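Local coordinates for protein glutathione S-transferase domain (Burkholderia graminis, PDB 4MF5) that binds glutathione and probably catalyses its transfer to electrophilic substrates, at residues A[36-41]-A[66-71]; A[44-49]-A[95-100]; A[185-190]-A[230-235]. All blocks are in the same frame, centred on the assembly; numbering follows the deposited sequence. Where two conformers were deposited one is given.

Contact 1: A[36-41]-A[66-71]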
ATOM      1  N   PRO A  36       7.804  25.510  12.148  1.00 13.93           N
ATOM      2  CA  PRO A  36       9.245  25.612  12.378  1.00 14.12           C
ATOM      3  C   PRO A  36       9.745  24.558  13.360  1.00 12.56           C
ATOM      4  O   PRO A  36       9.030  24.145  14.268  1.00 14.48           O
ATOM      5  CB  PRO A  36       9.419  27.013  12.984  1.00 17.29           C
ATOM      6  CG  PRO A  36       8.198  27.737  12.694  1.00 18.03           C
ATOM      7  CD  PRO A  36       7.098  26.749  12.506  1.00 15.73           C
ATOM      8  N   ALA A  37      10.974  24.122  13.159  1.00 12.21           N
ATOM      9  CA  ALA A  37      11.596  23.131  14.018  1.00 12.90           C
ATOM     10  C   ALA A  37      12.220  23.778  15.234  1.00 13.46           C
ATOM     11  O   ALA A  37      13.211  24.513  15.119  1.00 16.44           O
ATOM     12  CB  ALA A  37      12.639  22.379  13.240  1.00 14.51           C
ATOM     13  N   ALA A  38      11.647  23.530  16.402  1.00 12.93           N
ATOM     14  CA  ALA A  38      12.300  23.943  17.657  1.00 13.56           C
ATOM     15  C   ALA A  38      13.501  23.057  17.928  1.00 13.21           C
ATOM     16  O   ALA A  38      14.417  23.452  18.659  1.00 14.50           O
ATOM     17  CB  ALA A  38      11.340  23.859  18.815  1.00 16.01           C
ATOM     18  N   HIS A  39      13.481  21.837  17.385  1.00 11.95           N
ATOM     19  CA  HIS A  39      14.485  20.808  17.636  1.00 11.07           C
ATOM     20  C   HIS A  39      14.907  20.203  16.294  1.00 10.82           C
ATOM     21  O   HIS A  39      14.562  19.057  15.978  1.00 11.01           O
ATOM     22  CB  HIS A  39      13.917  19.704  18.529  1.00 11.16           C
ATOM     23  CG  HIS A  39      13.261  20.204  19.770  1.00 12.51           C
ATOM     24  ND1 HIS A  39      13.962  20.739  20.827  1.00 14.12           N
ATOM     25  CD2 HIS A  39      11.962  20.221  20.130  1.00 14.73           C
ATOM     26  CE1 HIS A  39      13.112  21.090  21.777  1.00 15.59           C
ATOM     27  NE2 HIS A  39      11.895  20.784  21.375  1.00 16.80           N
ATOM     28  N   PRO A  40      15.657  20.968  15.479  1.00 11.37           N
ATOM     29  CA  PRO A  40      15.951  20.532  14.118  1.00 11.85           C
ATOM     30  C   PRO A  40      16.874  19.331  14.024  1.00 11.68           C
ATOM     31  O   PRO A  40      17.038  18.792  12.927  1.00 13.08           O
ATOM     32  CB  PRO A  40      16.572  21.775  13.467  1.00 13.88           C
ATOM     33  CG  PRO A  40      17.133  22.539  14.631  1.00 14.40           C
ATOM     34  CD  PRO A  40      16.158  22.330  15.735  1.00 12.52           C
ATOM     35  N   GLU A  41      17.482  18.930  15.145  1.00 10.95           N
ATOM     36  CA  GLU A  41      18.248  17.712  15.233  1.00 10.95           C
ATOM     37  C   GLU A  41      17.406  16.441  15.348  1.00  9.63           C
ATOM     38  O   GLU A  41      17.957  15.337  15.316  1.00  9.61           O
ATOM     39  CB  GLU A  41      19.174  17.787  16.467  1.00 12.08           C
ATOM     40  CG  GLU A  41      18.523  17.534  17.838  1.00 13.42           C
ATOM     41  CD  GLU A  41      17.686  18.654  18.435  1.00 13.75           C
ATOM     42  OE1 GLU A  41      17.156  18.373  19.545  1.00 15.08           O
ATOM     43  OE2 GLU A  41      17.583  19.765  17.823  1.00 13.00           O
ATOM     44  N   PRO A  66      14.073   9.959  18.857  1.00  8.82           N
ATOM     45  CA  PRO A  66      13.543  11.293  19.152  1.00  8.55           C
ATOM     46  C   PRO A  66      12.777  11.870  17.975  1.00  8.37           C
ATOM     47  O   PRO A  66      13.154  11.674  16.815  1.00  8.81           O
ATOM     48  CB  PRO A  66      14.814  12.113  19.432  1.00  9.14           C
ATOM     49  CG  PRO A  66      15.820  11.084  19.896  1.00  9.64           C
ATOM     50  CD  PRO A  66      15.536   9.885  19.047  1.00  9.11           C
ATOM     51  N   TYR A  67      11.734  12.618  18.275  1.00  8.34           N
ATOM     52  CA  TYR A  67      11.007  13.290  17.213  1.00  8.61           C
ATOM     53  C   TYR A  67      10.350  14.539  17.730  1.00  9.00           C
ATOM     54  O   TYR A  67      10.111  14.689  18.938  1.00 10.27           O
ATOM     55  CB  TYR A  67       9.986  12.356  16.562  1.00  8.76           C
ATOM     56  CG  TYR A  67       8.793  11.964  17.405  1.00  8.76           C
ATOM     57  CD1 TYR A  67       8.911  10.995  18.397  1.00  9.07           C
ATOM     58  CD2 TYR A  67       7.547  12.535  17.196  1.00  9.71           C
ATOM     59  CE1 TYR A  67       7.814  10.579  19.142  1.00  9.51           C
ATOM     60  CE2 TYR A  67       6.445  12.143  17.941  1.00 10.58           C
ATOM     61  CZ  TYR A  67       6.579  11.170  18.903  1.00 10.12           C
ATOM     62  OH  TYR A  67       5.457  10.788  19.602  1.00 11.41           O
ATOM     63  N   GLU A  68      10.039  15.440  16.809  1.00  9.54           N
ATOM     64  CA  GLU A  68       9.348  16.677  17.099  1.00  9.74           C
ATOM     65  C   GLU A  68       8.016  16.657  16.377  1.00  9.69           C
ATOM     66  O   GLU A  68       7.988  16.737  15.153  1.00  9.55           O
ATOM     67  CB  GLU A  68      10.170  17.885  16.645  1.00 10.34           C
ATOM     68  CG  GLU A  68       9.512  19.206  17.002  1.00 10.61           C
ATOM     69  CD  GLU A  68      10.312  20.433  16.659  1.00 11.09           C
ATOM     70  OE1 GLU A  68      11.478  20.296  16.255  1.00 10.87           O
ATOM     71  OE2 GLU A  68       9.750  21.550  16.793  1.00 12.21           O
ATOM     72  N   PRO A  69       6.904  16.520  17.110  1.00 10.36           N
ATOM     73  CA  PRO A  69       5.600  16.437  16.474  1.00 11.01           C
ATOM     74  C   PRO A  69       5.047  17.822  16.156  1.00 10.52           C
ATOM     75  O   PRO A  69       5.242  18.774  16.903  1.00 13.08           O
ATOM     76  CB  PRO A  69       4.742  15.749  17.530  1.00 14.99           C
ATOM     77  CG  PRO A  69       5.358  16.155  18.822  1.00 17.62           C
ATOM     78  CD  PRO A  69       6.840  16.260  18.560  1.00 13.99           C
ATOM     79  N   HIS A  70       4.321  17.890  15.057  1.00 10.26           N
ATOM     80  CA  HIS A  70       3.657  19.100  14.593  1.00 10.16           C
ATOM     81  C   HIS A  70       2.245  18.732  14.192  1.00 10.59           C
ATOM     82  O   HIS A  70       2.056  17.833  13.375  1.00 10.90           O
ATOM     83  CB  HIS A  70       4.388  19.692  13.400  1.00 11.00           C
ATOM     84  CG  HIS A  70       5.803  20.060  13.700  1.00 10.62           C
ATOM     85  ND1 HIS A  70       6.157  21.183  14.421  1.00 11.44           N
ATOM     86  CD2 HIS A  70       6.959  19.434  13.390  1.00 11.03           C
ATOM     87  CE1 HIS A  70       7.475  21.228  14.536  1.00 11.85           C
ATOM     88  NE2 HIS A  70       7.984  20.176  13.921  1.00 12.04           N
ATOM     89  N   LEU A  71       1.268  19.436  14.755  1.00 11.79           N
ATOM     90  CA  LEU A  71      -0.124  19.127  14.528  1.00 12.30           C
ATOM     91  C   LEU A  71      -0.603  19.787  13.236  1.00 11.93           C
ATOM     92  O   LEU A  71      -0.623  21.018  13.101  1.00 12.81           O
ATOM     93  CB  LEU A  71      -0.951  19.631  15.709  1.00 14.75           C
ATOM     94  CG  LEU A  71      -2.438  19.276  15.662  1.00 17.45           C
ATOM     95  CD1 LEU A  71      -2.657  17.802  15.893  1.00 19.59           C
ATOM     96  CD2 LEU A  71      -3.202  20.114  16.684  1.00 20.73           C
TER
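Glu68 reaches from its strand to two successive backbone amides of the loop 36-41, and its carboxylate takes one hydrogen bond from each. Ala38 N donates a hydrogen bond to Glu68 OE2 at 2.8 Å, on the syn lone pair of that oxygen. His39 N binds Glu68 OE1, also at 2.8 Å, but comes in from above the carboxylate plane, 41° out of it. The side chain is fully extended, with CG anti to the backbone N (chi1 -177°), and this carries the acid group across to the loop. Gln44 NE2 is a further donor to OE1.

The fold gives this pair of bonds its place: strand 67-71 is an outermost strand of the thioredoxin-like sheet of the N-terminal domain, and the loop runs from helix 31-34 into the neighbouring strand 43-47.

Two carbon contacts accompany the bonds. His39 CB lies 3.4 Å from Glu68 OE1, and the imidazole crosses the acid side chain at about a right angle, its ring 68° from the carboxylate plane. Ala38 CB touches Glu68 OE2 at 3.5 Å.

Further along the strand, His70 CE1 comes within 3.3 Å of Pro36 O, while His70 NE2 is hydrogen-bonded to Gln44 OE1.

Contact 2: A[44-49]-A[95-100]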
ATOM      1  N   GLN A  44      11.312  15.258  12.217  1.00  8.37           N
ATOM      2  CA  GLN A  44      10.140  16.117  12.259  1.00  8.35           C
ATOM      3  C   GLN A  44       8.949  15.304  11.761  1.00  8.30           C
ATOM      4  O   GLN A  44       8.994  14.726  10.678  1.00  8.59           O
ATOM      5  CB  GLN A  44      10.366  17.306  11.335  1.00  8.94           C
ATOM      6  CG  GLN A  44      11.611  18.132  11.687  1.00  9.79           C
ATOM      7  CD  GLN A  44      11.431  18.896  12.973  1.00  9.77           C
ATOM      8  OE1 GLN A  44      10.503  19.702  13.101  1.00 10.84           O
ATOM      9  NE2 GLN A  44      12.308  18.662  13.941  1.00  9.85           N
ATOM     10  N   LEU A  45       7.881  15.288  12.550  1.00  8.33           N
ATOM     11  CA  LEU A  45       6.650  14.568  12.217  1.00  8.22           C
ATOM     12  C   LEU A  45       5.530  15.576  12.028  1.00  8.51           C
ATOM     13  O   LEU A  45       5.247  16.352  12.934  1.00  9.36           O
ATOM     14  CB  LEU A  45       6.281  13.602  13.344  1.00  8.60           C
ATOM     15  CG  LEU A  45       4.930  12.915  13.201  1.00  8.78           C
ATOM     16  CD1 LEU A  45       4.896  11.988  11.993  1.00  9.68           C
ATOM     17  CD2 LEU A  45       4.574  12.161  14.472  1.00 10.25           C
ATOM     18  N   TYR A  46       4.876  15.531  10.864  1.00  8.11           N
ATOM     19  CA  TYR A  46       3.758  16.423  10.535  1.00  8.70           C
ATOM     20  C   TYR A  46       2.542  15.522  10.427  1.00  8.63           C
ATOM     21  O   TYR A  46       2.414  14.743   9.484  1.00  9.12           O
ATOM     22  CB  TYR A  46       4.058  17.188   9.254  1.00  9.21           C
ATOM     23  CG  TYR A  46       5.431  17.846   9.252  1.00  8.82           C
ATOM     24  CD1 TYR A  46       5.642  19.119   9.770  1.00  9.26           C
ATOM     25  CD2 TYR A  46       6.521  17.169   8.717  1.00  9.16           C
ATOM     26  CE1 TYR A  46       6.905  19.689   9.754  1.00  9.27           C
ATOM     27  CE2 TYR A  46       7.780  17.735   8.706  1.00  9.43           C
ATOM     28  CZ  TYR A  46       7.972  18.992   9.223  1.00  9.30           C
ATOM     29  OH  TYR A  46       9.240  19.520   9.177  1.00  9.90           O
ATOM     30  N   SER A  47       1.686  15.550  11.447  1.00  8.73           N
ATOM     31  CA  SER A  47       0.672  14.520  11.574  1.00  9.33           C
ATOM     32  C   SER A  47      -0.546  14.985  12.350  1.00 10.23           C
ATOM     33  O   SER A  47      -0.632  16.119  12.819  1.00 11.58           O
ATOM     34  CB  SER A  47       1.328  13.296  12.221  1.00  8.90           C
ATOM     35  OG  SER A  47       0.508  12.144  12.098  1.00  9.31           O
ATOM     36  N   LEU A  48      -1.479  14.051  12.480  1.00 10.15           N
ATOM     37  CA  LEU A  48      -2.711  14.196  13.245  1.00 11.44           C
ATOM     38  C   LEU A  48      -2.979  12.800  13.781  1.00 10.49           C
ATOM     39  O   LEU A  48      -2.665  11.839  13.100  1.00 11.61           O
ATOM     40  CB  LEU A  48      -3.861  14.635  12.339  1.00 14.91           C
ATOM     41  CG  LEU A  48      -5.190  15.043  12.969  1.00 17.42           C
ATOM     42  CD1 LEU A  48      -5.044  16.316  13.788  1.00 20.91           C
ATOM     43  CD2 LEU A  48      -6.231  15.220  11.873  1.00 21.94           C
ATOM     44  N   PRO A  49      -3.610  12.652  14.961  1.00 11.62           N
ATOM     45  CA  PRO A  49      -3.770  11.291  15.517  1.00 12.34           C
ATOM     46  C   PRO A  49      -4.897  10.435  14.927  1.00 11.91           C
ATOM     47  O   PRO A  49      -5.621   9.736  15.641  1.00 14.47           O
ATOM     48  CB  PRO A  49      -3.992  11.518  17.020  1.00 18.19           C
ATOM     49  CG  PRO A  49      -3.756  12.924  17.257  1.00 23.55           C
ATOM     50  CD  PRO A  49      -3.860  13.679  15.973  1.00 15.32           C
ATOM     51  N   ALA A  95       3.530  12.858   7.326  1.00  8.19           N
ATOM     52  CA  ALA A  95       4.770  13.015   6.568  1.00  7.68           C
ATOM     53  C   ALA A  95       5.871  13.330   7.562  1.00  7.84           C
ATOM     54  O   ALA A  95       5.608  13.814   8.671  1.00  8.38           O
ATOM     55  CB  ALA A  95       4.619  14.121   5.531  1.00  8.82           C
ATOM     56  N   ILE A  96       7.113  13.040   7.169  1.00  7.74           N
ATOM     57  CA  ILE A  96       8.281  13.298   8.002  1.00  7.52           C
ATOM     58  C   ILE A  96       9.379  13.996   7.224  1.00  7.99           C
ATOM     59  O   ILE A  96       9.458  13.901   6.000  1.00  8.08           O
ATOM     60  CB  ILE A  96       8.855  11.988   8.619  1.00  8.26           C
ATOM     61  CG1 ILE A  96       9.388  11.037   7.548  1.00  8.60           C
ATOM     62  CG2 ILE A  96       7.832  11.322   9.520  1.00  8.33           C
ATOM     63  CD1 ILE A  96      10.319   9.975   8.060  1.00  9.87           C
ATOM     64  N   ILE A  97      10.263  14.642   7.971  1.00  8.15           N
ATOM     65  CA  ILE A  97      11.615  14.941   7.481  1.00  8.13           C
ATOM     66  C   ILE A  97      12.583  14.449   8.538  1.00  7.87           C
ATOM     67  O   ILE A  97      12.551  14.940   9.679  1.00  8.73           O
ATOM     68  CB  ILE A  97      11.865  16.441   7.220  1.00  9.34           C
ATOM     69  CG1 ILE A  97      10.917  16.969   6.129  1.00  9.30           C
ATOM     70  CG2 ILE A  97      13.325  16.645   6.811  1.00 10.56           C
ATOM     71  CD1 ILE A  97      10.828  18.477   6.082  1.00 10.99           C
ATOM     72  N   ASP A  98      13.408  13.466   8.182  1.00  8.38           N
ATOM     73  CA  ASP A  98      14.466  13.018   9.089  1.00  8.52           C
ATOM     74  C   ASP A  98      15.698  13.851   8.765  1.00  9.31           C
ATOM     75  O   ASP A  98      16.261  13.671   7.691  1.00  9.65           O
ATOM     76  CB  ASP A  98      14.750  11.537   8.928  1.00  8.67           C
ATOM     77  CG  ASP A  98      15.741  11.016   9.961  1.00  8.53           C
ATOM     78  OD1 ASP A  98      16.276  11.853  10.741  1.00  9.52           O
ATOM     79  OD2 ASP A  98      15.977   9.789   9.981  1.00  9.36           O
ATOM     80  N   PRO A  99      16.163  14.745   9.675  1.00  9.18           N
ATOM     81  CA  PRO A  99      17.352  15.542   9.357  1.00 10.42           C
ATOM     82  C   PRO A  99      18.594  14.683   9.175  1.00 11.70           C
ATOM     83  O   PRO A  99      19.521  15.084   8.463  1.00 15.64           O
ATOM     84  CB  PRO A  99      17.480  16.470  10.562  1.00 11.38           C
ATOM     85  CG  PRO A  99      16.830  15.742  11.677  1.00 11.24           C
ATOM     86  CD  PRO A  99      15.681  15.014  11.044  1.00  9.89           C
ATOM     87  N   ASN A 100      18.625  13.518   9.811  1.00 11.54           N
ATOM     88  CA  ASN A 100      19.788  12.670   9.611  0.52 13.45           C
ATOM     89  C   ASN A 100      19.413  11.372   8.954  1.00 10.65           C
ATOM     90  O   ASN A 100      19.244  10.304   9.519  1.00 10.32           O
ATOM     91  CB  ASN A 100      20.575  12.520  10.870  0.52 17.26           C
ATOM     92  CG  ASN A 100      21.109  13.841  11.343  0.52 15.96           C
ATOM     93  OD1 ASN A 100      20.706  14.316  12.386  0.52 17.33           O
ATOM     94  ND2 ASN A 100      21.978  14.463  10.564  0.52 18.74           N
TER
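Tyr46 lies along the neighbouring strand with its ring edge, not its face, turned to the backbone of 95-98. Tyr46 CD2 is 3.5 Å from Ala95 O, and Ile97 N and Ile96 CA also lie near the plane of the ring. With CG beside its own backbone N (chi1 -49°), the phenol extends back over the strand pair and crosses the Ile97 side chain obliquely, so that Tyr46 OH comes 3.6 Å from Ile97 CD1. Ile31 and Thr32 of helix 31-34 pack against the tyrosine, and the ring of His70 meets its ring with the planes nearly parallel.

On the other face of the sheet Leu45 and Ile96 form a non-hydrogen-bonded pair. Leu45 CD1 touches Ile96 CG2 at 3.9 Å, and Val56 and Ser57 of helix 51-63 pack on the same leucine.

These strands are the two central ones of the thioredoxin-like sheet of a glutathione transferase, antiparallel at 171°, with strand order 2-1-3-4. Four backbone hydrogen bonds join them: Tyr46 with Ala95 and Gln44 with Ile97 are the hydrogen-bonded pairs. The bond from Gln44 N to Ile97 O, 2.8 Å long, is almost straight at 177°, and Ile96 CA adds a CA-H...O contact of 3.1 Å to Gln44 O.

Gln44 shares the Tyr46 face, where its CB lies 3.6 Å from Ile97 O. Its chain then bends at chi2 and leads the amide away from 95-100, toward His70 and Glu68 on strand 67-71. Strand 95-98 begins two residues after Ile93, which with Lys92 binds glutathione.

Contact 3: A[185-190]-A[230-235]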
ATOM      1  N   VAL A 185      -9.471 -12.486   7.215  1.00  9.34           N
ATOM      2  CA  VAL A 185      -8.085 -12.757   6.811  1.00  9.33           C
ATOM      3  C   VAL A 185      -7.159 -12.574   8.009  1.00  9.05           C
ATOM      4  O   VAL A 185      -6.302 -13.409   8.295  1.00  9.68           O
ATOM      5  CB  VAL A 185      -7.647 -11.840   5.645  1.00 10.35           C
ATOM      6  CG1 VAL A 185      -6.180 -12.066   5.315  1.00 11.28           C
ATOM      7  CG2 VAL A 185      -8.508 -12.094   4.413  1.00 11.54           C
ATOM      8  N   LEU A 186      -7.311 -11.468   8.710  1.00  9.09           N
ATOM      9  CA  LEU A 186      -6.500 -11.223   9.910  0.51  9.64           C
ATOM     10  C   LEU A 186      -6.720 -12.292  10.964  1.00  9.20           C
ATOM     11  O   LEU A 186      -5.765 -12.752  11.586  1.00 10.19           O
ATOM     12  CB  LEU A 186      -6.791  -9.860  10.514  0.51 10.64           C
ATOM     13  CG  LEU A 186      -6.268  -8.656   9.764  0.51  8.55           C
ATOM     14  CD1 LEU A 186      -6.745  -7.388  10.459  0.51  9.70           C
ATOM     15  CD2 LEU A 186      -4.765  -8.648   9.650  0.51  9.32           C
ATOM     16  N   GLU A 187      -7.976 -12.685  11.163  1.00  9.12           N
ATOM     17  CA  GLU A 187      -8.329 -13.694  12.161  1.00  9.75           C
ATOM     18  C   GLU A 187      -7.632 -15.020  11.889  1.00 10.42           C
ATOM     19  O   GLU A 187      -7.042 -15.633  12.789  1.00 11.81           O
ATOM     20  CB  GLU A 187      -9.841 -13.885  12.191  1.00 10.11           C
ATOM     21  CG  GLU A 187     -10.324 -14.900  13.186  1.00 10.70           C
ATOM     22  CD  GLU A 187     -10.083 -14.500  14.620  1.00 10.26           C
ATOM     23  OE1 GLU A 187      -9.859 -13.310  14.877  1.00 10.28           O
ATOM     24  OE2 GLU A 187     -10.137 -15.395  15.496  1.00 12.28           O
ATOM     25  N   GLN A 188      -7.713 -15.495  10.667  1.00 10.53           N
ATOM     26  CA  GLN A 188      -7.046 -16.736  10.300  1.00 11.25           C
ATOM     27  C   GLN A 188      -5.545 -16.628  10.401  1.00 11.49           C
ATOM     28  O   GLN A 188      -4.899 -17.567  10.800  1.00 12.97           O
ATOM     29  CB  GLN A 188      -7.478 -17.193   8.903  1.00 14.24           C
ATOM     30  CG  GLN A 188      -6.934 -18.533   8.513  1.00 23.01           C
ATOM     31  CD  GLN A 188      -7.390 -19.607   9.506  1.00 40.11           C
ATOM     32  OE1 GLN A 188      -8.599 -19.798   9.691  1.00 51.89           O
ATOM     33  NE2 GLN A 188      -6.436 -20.233  10.219  1.00 89.05           N
ATOM     34  N   ARG A 189      -4.988 -15.472  10.057  1.00 10.76           N
ATOM     35  CA  ARG A 189      -3.556 -15.285  10.158  1.00 10.63           C
ATOM     36  C   ARG A 189      -3.077 -15.325  11.610  1.00 10.62           C
ATOM     37  O   ARG A 189      -2.003 -15.845  11.930  1.00 11.45           O
ATOM     38  CB  ARG A 189      -3.165 -13.967   9.494  1.00 11.33           C
ATOM     39  CG  ARG A 189      -1.712 -13.618   9.630  1.00 11.48           C
ATOM     40  CD  ARG A 189      -0.833 -14.600   8.942  1.00 11.46           C
ATOM     41  NE  ARG A 189       0.526 -14.270   9.211  1.00 11.85           N
ATOM     42  CZ  ARG A 189       1.558 -14.933   8.719  1.00 12.44           C
ATOM     43  NH1 ARG A 189       2.779 -14.567   9.088  1.00 14.85           N
ATOM     44  NH2 ARG A 189       1.381 -15.925   7.851  1.00 14.69           N
ATOM     45  N   LEU A 190      -3.868 -14.750  12.506  1.00  9.93           N
ATOM     46  CA  LEU A 190      -3.498 -14.665  13.916  1.00 10.48           C
ATOM     47  C   LEU A 190      -3.732 -15.958  14.668  1.00 11.49           C
ATOM     48  O   LEU A 190      -3.260 -16.089  15.802  1.00 13.55           O
ATOM     49  CB  LEU A 190      -4.235 -13.513  14.588  1.00  9.62           C
ATOM     50  CG  LEU A 190      -3.732 -12.135  14.176  1.00  9.58           C
ATOM     51  CD1 LEU A 190      -4.753 -11.090  14.619  1.00 11.01           C
ATOM     52  CD2 LEU A 190      -2.365 -11.816  14.737  1.00 11.05           C
ATOM     53  N   PHE A 230     -14.284 -12.432  15.795  1.00  9.37           N
ATOM     54  CA  PHE A 230     -12.861 -12.530  15.444  1.00  9.62           C
ATOM     55  C   PHE A 230     -12.052 -12.531  16.748  1.00  9.52           C
ATOM     56  O   PHE A 230     -11.416 -11.538  17.104  1.00  8.98           O
ATOM     57  CB  PHE A 230     -12.483 -11.360  14.528  1.00  9.81           C
ATOM     58  CG  PHE A 230     -13.406 -11.222  13.348  1.00  9.47           C
ATOM     59  CD1 PHE A 230     -13.271 -12.050  12.230  1.00  9.95           C
ATOM     60  CD2 PHE A 230     -14.421 -10.277  13.346  1.00 10.19           C
ATOM     61  CE1 PHE A 230     -14.138 -11.941  11.153  1.00 10.74           C
ATOM     62  CE2 PHE A 230     -15.291 -10.177  12.260  1.00 10.62           C
ATOM     63  CZ  PHE A 230     -15.131 -10.997  11.168  1.00 10.84           C
ATOM     64  N   PRO A 231     -12.061 -13.647  17.478  1.00  9.59           N
ATOM     65  CA  PRO A 231     -11.445 -13.642  18.817  1.00 10.18           C
ATOM     66  C   PRO A 231      -9.925 -13.417  18.795  1.00  9.12           C
ATOM     67  O   PRO A 231      -9.399 -12.758  19.697  1.00  9.52           O
ATOM     68  CB  PRO A 231     -11.824 -15.026  19.379  1.00 11.47           C
ATOM     69  CG  PRO A 231     -12.144 -15.851  18.178  1.00 13.47           C
ATOM     70  CD  PRO A 231     -12.798 -14.890  17.220  1.00 10.99           C
ATOM     71  N   ASN A 232      -9.211 -13.972  17.827  1.00  9.57           N
ATOM     72  CA  ASN A 232      -7.791 -13.682  17.733  1.00  9.60           C
ATOM     73  C   ASN A 232      -7.520 -12.200  17.489  1.00  8.71           C
ATOM     74  O   ASN A 232      -6.598 -11.623  18.057  1.00  9.30           O
ATOM     75  CB  ASN A 232      -7.114 -14.496  16.636  1.00 11.13           C
ATOM     76  CG  ASN A 232      -6.984 -15.947  16.985  1.00 15.93           C
ATOM     77  OD1 ASN A 232      -6.210 -16.314  17.886  1.00 21.84           O
ATOM     78  ND2 ASN A 232      -7.655 -16.770  16.256  1.00 23.19           N
ATOM     79  N   VAL A 233      -8.308 -11.580  16.616  1.00  8.34           N
ATOM     80  CA  VAL A 233      -8.182 -10.143  16.391  1.00  8.51           C
ATOM     81  C   VAL A 233      -8.451  -9.404  17.702  1.00  8.31           C
ATOM     82  O   VAL A 233      -7.730  -8.468  18.048  1.00  8.39           O
ATOM     83  CB  VAL A 233      -9.125  -9.652  15.278  1.00  8.53           C
ATOM     84  CG1 VAL A 233      -9.125  -8.130  15.195  1.00  9.33           C
ATOM     85  CG2 VAL A 233      -8.747 -10.248  13.939  1.00  9.20           C
ATOM     86  N   GLN A 234      -9.484  -9.808  18.440  1.00  8.38           N
ATOM     87  CA  GLN A 234      -9.779  -9.129  19.694  1.00  8.45           C
ATOM     88  C   GLN A 234      -8.650  -9.266  20.712  1.00  7.95           C
ATOM     89  O   GLN A 234      -8.359  -8.317  21.432  1.00  8.78           O
ATOM     90  CB  GLN A 234     -11.082  -9.670  20.308  1.00  8.60           C
ATOM     91  CG  GLN A 234     -12.299  -9.355  19.428  1.00  8.91           C
ATOM     92  CD  GLN A 234     -13.583  -9.439  20.198  1.00  9.05           C
ATOM     93  OE1 GLN A 234     -13.910 -10.504  20.844  1.00 11.84           O
ATOM     94  NE2 GLN A 234     -14.313  -8.389  20.202  1.00  7.89           N
ATOM     95  N   ARG A 235      -8.040 -10.440  20.779  1.00  8.73           N
ATOM     96  CA  ARG A 235      -6.891 -10.667  21.636  1.00  9.34           C
ATOM     97  C   ARG A 235      -5.735  -9.747  21.295  1.00  8.31           C
ATOM     98  O   ARG A 235      -5.156  -9.092  22.177  1.00  8.95           O
ATOM     99  CB  ARG A 235      -6.441 -12.129  21.467  1.00 11.27           C
ATOM    100  CG  ARG A 235      -5.108 -12.502  22.063  1.00 13.65           C
ATOM    101  CD  ARG A 235      -4.724 -13.966  21.880  1.00 13.99           C
ATOM    102  NE  ARG A 235      -4.698 -14.452  20.498  1.00 14.25           N
ATOM    103  CZ  ARG A 235      -3.763 -14.194  19.591  1.00 13.67           C
ATOM    104  NH1 ARG A 235      -2.753 -13.367  19.891  1.00 15.72           N
ATOM    105  NH2 ARG A 235      -3.833 -14.784  18.400  1.00 18.04           N
TER
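Glu187 sets its carboxylate against the first turn of helix 231-242, where three N-H groups converge on its two oxygens. Val233 N binds Glu187 OE1 at 2.9 Å, on the syn side. Glu187 OE2 holds two donors: Asn232 N, on its syn lone pair, and Asn232 ND2, which approaches from above the carboxylate plane, 61° out of it. The acid gets there by a bend at chi2 (66°) that brings its end toward the other helix. A carboxylate among the first amides of a helix probably gains stability from the helix dipole.

A second polar group lies beside it. Arg235 NH2 donates to Asn232 OD1 at 2.9 Å, with the oxygen in the guanidinium plane, and this bond helps to fix the amide's rotation. Asn232 ND2 also serves Glu191 OE1, and Arg235 reaches on to the carbonyls of Arg193 and Glu194.

Apolar contacts run alongside. Val233 CG2 meets Leu186 CB at 4.0 Å and Leu190 CD1 at 4.1 Å. Leu190 CB also makes a carbon contact with Asn232 CB at 3.7 Å. Phe230, at the N-cap position, turns its ring edge to Glu187 CB.

The segments 185-190 and 231-235 cross at 78°, their axes approaching to 8.2 Å, inside the all-helical C-terminal domain of the transferase fold. Helix 203-216 covers the apolar side, with Thr208, Phe209 and Val212 on Leu186, Leu190 and Val233, respectively; helix 131-161 packs on Leu186 through Phe143 and Ile148, and Val185 meets Pro89 of the second subunit.

Contacts 1 and 2 belong to one sheet, whereas contact 3 stands on the opposite side of the chain's centre, in the helical domain, its centre about 37 Å from that of contact 1 and about 31 Å from that of contact 2. Contact 2 is the buried one, and its chemistry is mainly backbone pairing with apolar packing on both faces. Contacts 1 and 3 are only partly buried, and each relies on a glutamate whose carboxylate grips consecutive backbone amides, of a loop in contact 1 and of a helix start in contact 3. The first two meet through the side chain of Gln44, and strands 43-47 and 67-71 are direct neighbours.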